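Local coordinates for protein PcaV transcriptional regulator (Streptomyces coelicolor, PDB 4G9Y) that is a winged helix-turn-helix protein of the MarR family that binds 3,4-dihydroxybenzoate and probably acts as a DNA-binding transcription factor, at residues A[54-57]-A[58-62]. Sequence-based numbering, arbitrary orientation.
Sequences DQRT and VGERV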
ATOM      1  N   ASP A  54       6.913 -22.936  14.850  1.00 28.23           N
ATOM      2  CA  ASP A  54       5.506 -22.882  15.219  1.00 38.39           C
ATOM      3  C   ASP A  54       4.839 -21.710  14.513  1.00 33.06           C
ATOM      4  O   ASP A  54       5.504 -20.782  14.080  1.00 28.18           O
ATOM      5  CB  ASP A  54       5.347 -22.733  16.723  1.00 50.79           C
ATOM      6  CG  ASP A  54       5.847 -21.400  17.216  1.00 58.30           C
ATOM      7  OD1 ASP A  54       7.065 -21.281  17.460  1.00 65.23           O
ATOM      8  OD2 ASP A  54       5.027 -20.466  17.333  1.00 62.30           O
ATOM      9  N   GLN A  55       3.518 -21.750  14.425  1.00 31.34           N
ATOM     10  CA  GLN A  55       2.763 -20.757  13.677  1.00 25.24           C
ATOM     11  C   GLN A  55       2.935 -19.347  14.197  1.00 33.70           C
ATOM     12  O   GLN A  55       3.070 -18.401  13.421  1.00 34.32           O
ATOM     13  CB  GLN A  55       1.280 -21.130  13.678  1.00 28.31           C
ATOM     14  CG  GLN A  55       0.407 -20.222  12.839  1.00 29.58           C
ATOM     15  CD  GLN A  55      -0.969 -20.827  12.613  1.00 36.68           C
ATOM     16  OE1 GLN A  55      -1.093 -22.014  12.305  1.00 35.84           O
ATOM     17  NE2 GLN A  55      -2.010 -20.016  12.780  1.00 35.82           N
ATOM     18  N   ARG A  56       2.917 -19.209  15.517  1.00 35.29           N
ATOM     19  CA  ARG A  56       3.058 -17.912  16.146  1.00 33.42           C
ATOM     20  C   ARG A  56       4.389 -17.292  15.718  1.00 34.33           C
ATOM     21  O   ARG A  56       4.444 -16.123  15.320  1.00 30.12           O
ATOM     22  CB  ARG A  56       2.971 -18.080  17.665  1.00 39.70           C
ATOM     23  CG  ARG A  56       3.317 -16.876  18.515  1.00 56.18           C
ATOM     24  CD  ARG A  56       3.136 -17.243  19.992  1.00 73.32           C
ATOM     25  NE  ARG A  56       3.657 -16.233  20.908  1.00 86.40           N
ATOM     26  CZ  ARG A  56       4.859 -16.288  21.477  1.00 94.26           C
ATOM     27  NH1 ARG A  56       5.667 -17.311  21.224  1.00 93.66           N
ATOM     28  NH2 ARG A  56       5.252 -15.322  22.300  1.00 98.63           N
ATOM     29  N   THR A  57       5.455 -18.084  15.763  1.00 28.94           N
ATOM     30  CA  THR A  57       6.769 -17.564  15.390  1.00 27.51           C
ATOM     31  C   THR A  57       6.853 -17.268  13.895  1.00 28.44           C
ATOM     32  O   THR A  57       7.453 -16.272  13.496  1.00 26.99           O
ATOM     33  CB  THR A  57       7.901 -18.516  15.802  1.00 32.33           C
ATOM     34  OG1 THR A  57       7.777 -18.807  17.199  1.00 38.78           O
ATOM     35  CG2 THR A  57       9.282 -17.871  15.537  1.00 30.08           C
ATOM     36  N   VAL A  58       6.239 -18.118  13.068  1.00 26.04           N
ATOM     37  CA  VAL A  58       6.237 -17.862  11.633  1.00 26.54           C
ATOM     38  C   VAL A  58       5.583 -16.510  11.343  1.00 26.32           C
ATOM     39  O   VAL A  58       6.093 -15.730  10.542  1.00 25.14           O
ATOM     40  CB  VAL A  58       5.544 -18.988  10.837  1.00 32.94           C
ATOM     41  CG1 VAL A  58       5.351 -18.580   9.392  1.00 30.42           C
ATOM     42  CG2 VAL A  58       6.355 -20.264  10.921  1.00 31.34           C
ATOM     43  N   GLY A  59       4.464 -16.231  12.011  1.00 27.27           N
ATOM     44  CA  GLY A  59       3.804 -14.945  11.869  1.00 28.41           C
ATOM     45  C   GLY A  59       4.744 -13.816  12.247  1.00 32.55           C
ATOM     46  O   GLY A  59       4.782 -12.774  11.598  1.00 32.22           O
ATOM     47  N   GLU A  60       5.516 -14.033  13.305  1.00 35.31           N
ATOM     48  CA  GLU A  60       6.507 -13.048  13.720  1.00 39.94           C
ATOM     49  C   GLU A  60       7.601 -12.843  12.674  1.00 34.92           C
ATOM     50  O   GLU A  60       7.987 -11.713  12.423  1.00 32.60           O
ATOM     51  CB  GLU A  60       7.116 -13.415  15.072  1.00 34.67           C
ATOM     52  CG  GLU A  60       6.181 -13.197  16.240  1.00 43.66           C
ATOM     53  CD  GLU A  60       6.744 -13.724  17.551  1.00 54.62           C
ATOM     54  OE1 GLU A  60       7.849 -14.320  17.554  1.00 52.19           O
ATOM     55  OE2 GLU A  60       6.071 -13.545  18.584  1.00 63.64           O
ATOM     56  N   ARG A  61       8.100 -13.924  12.069  1.00 27.82           N
ATOM     57  CA  ARG A  61       9.167 -13.803  11.060  1.00 27.26           C
ATOM     58  C   ARG A  61       8.737 -12.961   9.887  1.00 26.49           C
ATOM     59  O   ARG A  61       9.538 -12.227   9.319  1.00 25.70           O
ATOM     60  CB  ARG A  61       9.545 -15.164  10.471  1.00 27.09           C
ATOM     61  CG  ARG A  61      10.262 -16.077  11.395  1.00 24.78           C
ATOM     62  CD  ARG A  61      11.781 -15.832  11.412  1.00 24.01           C
ATOM     63  NE  ARG A  61      12.337 -16.844  12.296  1.00 23.47           N
ATOM     64  CZ  ARG A  61      12.345 -16.740  13.617  1.00 29.43           C
ATOM     65  NH1 ARG A  61      11.902 -15.632  14.207  1.00 24.45           N
ATOM     66  NH2 ARG A  61      12.832 -17.731  14.344  1.00 35.61           N
ATOM     67  N   VAL A  62       7.482 -13.122   9.479  1.00 24.49           N
ATOM     68  CA  VAL A  62       7.014 -12.442   8.276  1.00 27.34           C
ATOM     69  C   VAL A  62       6.245 -11.152   8.592  1.00 35.94           C
ATOM     70  O   VAL A  62       5.802 -10.457   7.686  1.00 35.53           O
ATOM     71  CB  VAL A  62       6.189 -13.386   7.365  1.00 31.02           C
ATOM     72  CG1 VAL A  62       7.036 -14.580   6.950  1.00 33.18           C
ATOM     73  CG2 VAL A  62       4.935 -13.870   8.067  1.00 26.17           C
TER
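V58, G59, E60 and R61 donate their backbone N-H groups to the carbonyls of D54, Q55, R56 and T57, four consecutive i to i+4 bonds that open helix 55-62, the first between V58 N and D54 O (2.9 Å), the last between R61 N and T57 O (2.8 Å). D54 is the N-cap. Its carboxylate reaches forward over the first turn to grip T57 twice: T57 N reaches D54 OD2 at 2.9 Å from above the carboxylate plane, and T57 OG1 lies 2.6 Å from D54 OD1, on its syn side. With chi1 at -54°, T57 OG1 lies beside the backbone N, facing the cap, and CG2 points the other way along the helix. There the methyl lies over one face of the R61 guanidinium, offset toward its rim, with CG2 3.7 Å from R61 NH1. R61, bent at chi2 (-85°), folds its CG against T57 O, while its NE forms a salt bridge with E50. On the outer surface R56 and E60 run side by side; E60 OE2 sits over the R56 guanidinium face, 4.2 Å from R56 CZ, with the two planes 60° apart. No N-H points at this oxygen; any attraction would be one of charge alone, and as R56 is poorly ordered the placement is uncertain. V58 CG2 packs at 3.3 Å from D54 O, and its side chain faces inward to V43 and L47 of helix 38-49, I69 of helix 66-78 and L96 of strand 94-98. Helix 55-62 is thus amphipathic; with helix 66-78, by family topology the recognition helix, it forms the helix-turn-helix of the winged domain. At its start, the cap satisfies an amide of the first turn, and the negative carboxylate there would probably interact favourably with the helix dipole.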